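Local coordinates for protein alpha-L-rhamnosidase (Streptomyces avermitilis, PDB 3W5M) that hydrolyses terminal non-reducing alpha-L-rhamnose residues from alpha-L-rhamnosides, including citrus flavonoids and gum arabic, and binds L-rhamnose through a calcium-dependent carbohydrate-binding module, at residues T662-L665 with V666-R669; N645-A648 with P649-Y653. All blocks are in the same frame, centred on the assembly; numbering follows the deposited sequence.

Contact 1: residues T662-L665 with V666-R669; sequences TKWL and VDLR
Two successive turns of helix 658-671, in the (alpha/alpha)6-barrel domain, are joined by an i to i+4 salt bridge between Lys663 and Asp667. Lys663 NZ lies 2.8 Å from Asp667 OD2 and uses the syn lone pair of that oxygen. The lysine chain bends at chi2 (-91°), which brings its end along the helix to the carboxylate. The other oxygen, Asp667 OD1, takes a hydrogen bond from a water that also donates to Lys663 O. Lys663 NZ has further partners in Trp347 O and Ser626 O. An asparagine in place of Asp667 would probably leave the buried ammonium without its charged mate in this helix.

On another side of the helix, Leu668 CB lies over one face of the Trp664 ring, and Leu668 CD2 is 4.0 Å from Trp664 CH2. The guanidinium of Arg669 folds back so that Leu665 O sits 3.6 Å above its plane, over the centre. A second water bridges Arg669 NH2 and Thr662 O.

Trp664 packs on helix 641-654 and gives its NE1 hydrogen bond to Ala682 O. Leu665 meets helix 698-710, and Arg669 lies against helix 713-732.

Contact 2: residues N645-A648 with P649-Y653; sequences NVFA and PTAAY
Phe647 and Thr650 meet with their side chains at about a right angle, on a kinked part of helix 641-654 in the (alpha/alpha)6-barrel domain. Thr650 CG2 comes obliquely to the ring and is 3.6 Å from Phe647 CE1. Ala651 comes from the same side of the ring plane but near the opposite rim, with its CB 3.6 Å from Phe647 CE2. The backbone N of Ala651 lies over that same face, offset toward the rim. Phe647 has CG anti to its own N (chi1 -172°), which turns the ring along the helix toward the next turn. The ring is also stacked with Tyr917, and Ile616 and Gln620 of helix 607-622 touch it. The aromatic group is thus held between its own helix and its neighbours.

Pro649 accounts for part of the kink. Its N has no hydrogen to give to the turn before, and its CD lies 3.9 Å from Val646 O. Pro649 CD also packs against Ala648 CB at 3.5 Å. The N atoms of Thr650 and Tyr653 also lack an i to i+4 bond to the turn before. Between them two such bonds are made: Ala651 N donates to Phe647 O almost straight (173°), and Ala652 N donates to Ala648 O. Tyr653 N turns to Thr650 O.

The start of this stretch is close to the rhamnose site. Asn645 is held by Thr701 OG1 through its OD1, and by Gly694 O and Tyr763 OH through its ND2. Its side chain is about 6 Å from that of Trp695, which binds rhamnose. Ala648 and Ala652 face helix 698-710.

One water spans the kink. It donates to Val646 O at 2.9 Å and accepts a hydrogen bond from Thr650 OG1 at 2.8 Å.

Along the chain, contact 2 comes first, on helix 641-654, and contact 1 follows on helix 658-671. Each joins adjoining segments of a single helix, so neither closes a long loop. They are in series and neither nest nor cross. Their centres are 15 Å apart, and their nearest atoms are about 6 Å apart without touching. The two helices are consecutive and pack together ahead of residues 645-653, where Thr641 and Ile644 meet Trp664. Both also border helix 698-710. Contact 2 additionally reaches helices 607-622 and 923-929, whereas contact 1 reaches helix 713-732. Both lie in the catalytic domain, near residues that bind rhamnose.

Contact 1: residues T662-L665 with V666-R669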
ATOM      1  N   THR A 662       8.033  10.042  -1.858  1.00 17.52           N
ATOM      2  CA  THR A 662       9.513  10.076  -1.734  1.00 18.97           C
ATOM      3  C   THR A 662      10.074   8.695  -1.463  1.00 18.73           C
ATOM      4  O   THR A 662      10.999   8.249  -2.135  1.00 17.56           O
ATOM      5  CB  THR A 662      10.007  11.091  -0.665  1.00 17.88           C
ATOM      6  OG1 THR A 662       9.565  12.401  -1.027  1.00 20.98           O
ATOM      7  CG2 THR A 662      11.543  11.096  -0.557  1.00 21.11           C
ATOM      8  N   LYS A 663       9.512   8.012  -0.465  1.00 18.50           N
ATOM      9  CA  LYS A 663       9.898   6.660  -0.142  1.00 18.09           C
ATOM     10  C   LYS A 663       9.691   5.740  -1.354  1.00 17.93           C
ATOM     11  O   LYS A 663      10.583   4.959  -1.707  1.00 17.94           O
ATOM     12  CB  LYS A 663       9.066   6.147   1.056  1.00 17.96           C
ATOM     13  CG  LYS A 663       9.421   4.745   1.498  1.00 19.68           C
ATOM     14  CD  LYS A 663       8.565   3.734   0.776  1.00 21.21           C
ATOM     15  CE  LYS A 663       8.779   2.344   1.323  1.00 19.62           C
ATOM     16  NZ  LYS A 663       7.982   1.394   0.526  1.00 20.38           N
ATOM     17  N   TRP A 664       8.532   5.830  -1.987  1.00 16.50           N
ATOM     18  CA  TRP A 664       8.243   4.934  -3.111  1.00 17.64           C
ATOM     19  C   TRP A 664       9.225   5.179  -4.287  1.00 16.54           C
ATOM     20  O   TRP A 664       9.633   4.239  -4.959  1.00 16.59           O
ATOM     21  CB  TRP A 664       6.805   5.035  -3.601  1.00 17.04           C
ATOM     22  CG  TRP A 664       6.551   4.094  -4.759  1.00 17.68           C
ATOM     23  CD1 TRP A 664       6.449   2.733  -4.707  1.00 17.51           C
ATOM     24  CD2 TRP A 664       6.440   4.455  -6.143  1.00 18.77           C
ATOM     25  NE1 TRP A 664       6.251   2.228  -5.977  1.00 18.16           N
ATOM     26  CE2 TRP A 664       6.226   3.263  -6.870  1.00 18.43           C
ATOM     27  CE3 TRP A 664       6.489   5.668  -6.828  1.00 19.41           C
ATOM     28  CZ2 TRP A 664       6.078   3.246  -8.263  1.00 19.54           C
ATOM     29  CZ3 TRP A 664       6.311   5.659  -8.227  1.00 19.16           C
ATOM     30  CH2 TRP A 664       6.145   4.442  -8.923  1.00 19.43           C
ATOM     31  N   LEU A 665       9.581   6.423  -4.525  1.00 17.76           N
ATOM     32  CA  LEU A 665      10.535   6.696  -5.634  1.00 17.52           C
ATOM     33  C   LEU A 665      11.910   6.113  -5.355  1.00 17.14           C
ATOM     34  O   LEU A 665      12.638   5.756  -6.284  1.00 18.69           O
ATOM     35  CB  LEU A 665      10.633   8.195  -5.905  1.00 18.36           C
ATOM     36  CG  LEU A 665       9.400   8.815  -6.555  1.00 18.48           C
ATOM     37  CD1 LEU A 665       9.449  10.337  -6.353  1.00 19.58           C
ATOM     38  CD2 LEU A 665       9.346   8.423  -8.023  1.00 19.15           C
ATOM     39  N   VAL A 666      12.295   5.994  -4.068  1.00 16.69           N
ATOM     40  CA  VAL A 666      13.464   5.231  -3.734  1.00 17.13           C
ATOM     41  C   VAL A 666      13.301   3.770  -4.158  1.00 18.11           C
ATOM     42  O   VAL A 666      14.257   3.172  -4.702  1.00 19.11           O
ATOM     43  CB  VAL A 666      13.801   5.302  -2.222  1.00 17.72           C
ATOM     44  CG1 VAL A 666      15.010   4.421  -1.923  1.00 18.68           C
ATOM     45  CG2 VAL A 666      14.109   6.745  -1.874  1.00 20.58           C
ATOM     46  N   ASP A 667      12.112   3.200  -3.928  1.00 18.12           N
ATOM     47  CA  ASP A 667      11.837   1.809  -4.348  1.00 18.67           C
ATOM     48  C   ASP A 667      11.930   1.708  -5.875  1.00 17.48           C
ATOM     49  O   ASP A 667      12.506   0.754  -6.409  1.00 20.22           O
ATOM     50  CB  ASP A 667      10.440   1.340  -3.959  1.00 20.98           C
ATOM     51  CG  ASP A 667      10.214   1.269  -2.443  1.00 23.43           C
ATOM     52  OD1 ASP A 667      11.174   0.943  -1.679  1.00 24.49           O
ATOM     53  OD2 ASP A 667       9.039   1.519  -2.048  1.00 24.77           O
ATOM     54  N   LEU A 668      11.370   2.686  -6.563  1.00 17.96           N
ATOM     55  CA  LEU A 668      11.363   2.640  -8.027  1.00 18.24           C
ATOM     56  C   LEU A 668      12.785   2.681  -8.590  1.00 19.20           C
ATOM     57  O   LEU A 668      13.137   1.878  -9.463  1.00 18.74           O
ATOM     58  CB  LEU A 668      10.537   3.780  -8.583  1.00 19.11           C
ATOM     59  CG  LEU A 668      10.414   3.795 -10.114  1.00 19.26           C
ATOM     60  CD1 LEU A 668       9.594   2.607 -10.618  1.00 19.97           C
ATOM     61  CD2 LEU A 668       9.799   5.121 -10.520  1.00 19.82           C
ATOM     62  N   ARG A 669      13.593   3.614  -8.095  1.00 20.15           N
ATOM     63  CA  ARG A 669      15.020   3.650  -8.453  1.00 20.63           C
ATOM     64  C   ARG A 669      15.809   2.432  -8.039  1.00 21.56           C
ATOM     65  O   ARG A 669      16.719   2.025  -8.765  1.00 22.56           O
ATOM     66  CB  ARG A 669      15.698   4.941  -7.982  1.00 19.70           C
ATOM     67  CG  ARG A 669      15.213   6.149  -8.780  1.00 20.07           C
ATOM     68  CD  ARG A 669      15.933   7.440  -8.425  1.00 20.68           C
ATOM     69  NE  ARG A 669      15.742   7.799  -7.010  1.00 21.09           N
ATOM     70  CZ  ARG A 669      14.795   8.617  -6.570  1.00 20.21           C
ATOM     71  NH1 ARG A 669      13.922   9.191  -7.405  1.00 19.65           N
ATOM     72  NH2 ARG A 669      14.748   8.904  -5.273  1.00 19.84           N
TER
HETATM   73  O   HOH W   1      12.740  10.263  -3.719  1.00 23.83           O
HETATM   74  O   HOH W   2      12.031   3.094  -0.168  1.00 20.78           O

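Contact 2: residues N645-A648 with P649-Y653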
ATOM      1  N   ASN A 645       1.416   7.093 -11.528  1.00 21.12           N
ATOM      2  CA  ASN A 645       1.652   8.104 -12.571  1.00 22.45           C
ATOM      3  C   ASN A 645       0.389   8.920 -12.771  1.00 23.07           C
ATOM      4  O   ASN A 645       0.408  10.132 -12.631  1.00 21.95           O
ATOM      5  CB  ASN A 645       2.059   7.456 -13.902  1.00 23.11           C
ATOM      6  CG  ASN A 645       1.921   8.401 -15.091  1.00 27.28           C
ATOM      7  OD1 ASN A 645       2.186   9.608 -14.975  1.00 27.77           O
ATOM      8  ND2 ASN A 645       1.490   7.862 -16.239  1.00 23.98           N
ATOM      9  N   VAL A 646      -0.726   8.264 -13.069  1.00 22.17           N
ATOM     10  CA  VAL A 646      -1.942   9.019 -13.354  1.00 23.74           C
ATOM     11  C   VAL A 646      -2.544   9.729 -12.125  1.00 24.08           C
ATOM     12  O   VAL A 646      -3.119  10.807 -12.253  1.00 23.68           O
ATOM     13  CB  VAL A 646      -2.982   8.168 -14.141  1.00 26.02           C
ATOM     14  CG1 VAL A 646      -2.308   7.423 -15.295  1.00 25.88           C
ATOM     15  CG2 VAL A 646      -3.695   7.177 -13.252  1.00 25.70           C
ATOM     16  N   PHE A 647      -2.402   9.126 -10.943  1.00 21.87           N
ATOM     17  CA  PHE A 647      -3.080   9.617  -9.746  1.00 21.54           C
ATOM     18  C   PHE A 647      -2.282  10.598  -8.874  1.00 21.53           C
ATOM     19  O   PHE A 647      -2.883  11.305  -8.051  1.00 20.85           O
ATOM     20  CB  PHE A 647      -3.576   8.431  -8.899  1.00 21.26           C
ATOM     21  CG  PHE A 647      -4.450   8.825  -7.736  1.00 20.86           C
ATOM     22  CD1 PHE A 647      -5.750   9.318  -7.967  1.00 22.45           C
ATOM     23  CD2 PHE A 647      -4.012   8.686  -6.418  1.00 19.84           C
ATOM     24  CE1 PHE A 647      -6.586   9.647  -6.911  1.00 21.24           C
ATOM     25  CE2 PHE A 647      -4.847   9.049  -5.357  1.00 20.82           C
ATOM     26  CZ  PHE A 647      -6.136   9.519  -5.599  1.00 21.95           C
ATOM     27  N   ALA A 648      -0.961  10.665  -9.059  1.00 20.94           N
ATOM     28  CA  ALA A 648      -0.121  11.471  -8.157  1.00 20.64           C
ATOM     29  C   ALA A 648      -0.566  12.921  -7.935  1.00 20.63           C
ATOM     30  O   ALA A 648      -0.611  13.367  -6.805  1.00 20.57           O
ATOM     31  CB  ALA A 648       1.355  11.387  -8.520  1.00 21.29           C
ATOM     32  N   PRO A 649      -0.907  13.670  -9.008  1.00 19.48           N
ATOM     33  CA  PRO A 649      -1.315  15.050  -8.761  1.00 20.76           C
ATOM     34  C   PRO A 649      -2.569  15.170  -7.890  1.00 20.86           C
ATOM     35  O   PRO A 649      -2.645  16.055  -7.066  1.00 23.06           O
ATOM     36  CB  PRO A 649      -1.558  15.589 -10.172  1.00 20.13           C
ATOM     37  CG  PRO A 649      -0.628  14.770 -11.006  1.00 20.89           C
ATOM     38  CD  PRO A 649      -0.803  13.389 -10.448  1.00 20.71           C
ATOM     39  N   THR A 650      -3.531  14.263  -8.060  1.00 19.32           N
ATOM     40  CA  THR A 650      -4.714  14.264  -7.216  1.00 19.57           C
ATOM     41  C   THR A 650      -4.321  13.892  -5.760  1.00 19.41           C
ATOM     42  O   THR A 650      -4.749  14.544  -4.816  1.00 19.76           O
ATOM     43  CB  THR A 650      -5.768  13.286  -7.777  1.00 19.65           C
ATOM     44  OG1 THR A 650      -6.211  13.761  -9.051  1.00 23.86           O
ATOM     45  CG2 THR A 650      -6.989  13.194  -6.857  1.00 19.20           C
ATOM     46  N   ALA A 651      -3.527  12.839  -5.611  1.00 20.84           N
ATOM     47  CA  ALA A 651      -3.050  12.348  -4.304  1.00 20.55           C
ATOM     48  C   ALA A 651      -2.385  13.451  -3.504  1.00 20.70           C
ATOM     49  O   ALA A 651      -2.579  13.541  -2.291  1.00 20.01           O
ATOM     50  CB  ALA A 651      -2.058  11.205  -4.502  1.00 19.39           C
ATOM     51  N   ALA A 652      -1.608  14.297  -4.190  1.00 20.43           N
ATOM     52  CA  ALA A 652      -0.908  15.407  -3.525  1.00 22.01           C
ATOM     53  C   ALA A 652      -1.800  16.582  -3.103  1.00 23.97           C
ATOM     54  O   ALA A 652      -1.336  17.473  -2.370  1.00 24.33           O
ATOM     55  CB  ALA A 652       0.255  15.906  -4.379  1.00 22.81           C
ATOM     56  N   TYR A 653      -3.059  16.619  -3.567  1.00 21.61           N
ATOM     57  CA  TYR A 653      -4.033  17.524  -2.972  1.00 20.91           C
ATOM     58  C   TYR A 653      -4.595  16.921  -1.678  1.00 21.67           C
ATOM     59  O   TYR A 653      -4.678  17.596  -0.640  1.00 19.37           O
ATOM     60  CB  TYR A 653      -5.204  17.766  -3.932  1.00 21.45           C
ATOM     61  CG  TYR A 653      -5.050  18.857  -4.989  1.00 21.69           C
ATOM     62  CD1 TYR A 653      -5.290  20.205  -4.682  1.00 24.80           C
ATOM     63  CD2 TYR A 653      -4.763  18.535  -6.297  1.00 22.63           C
ATOM     64  CE1 TYR A 653      -5.193  21.205  -5.664  1.00 23.90           C
ATOM     65  CE2 TYR A 653      -4.670  19.528  -7.286  1.00 22.93           C
ATOM     66  CZ  TYR A 653      -4.894  20.857  -6.959  1.00 23.91           C
ATOM     67  OH  TYR A 653      -4.814  21.839  -7.957  1.00 26.45           O
TER
HETATM   68  O   HOH W   3      -4.227  13.066 -10.912  1.00 22.27           O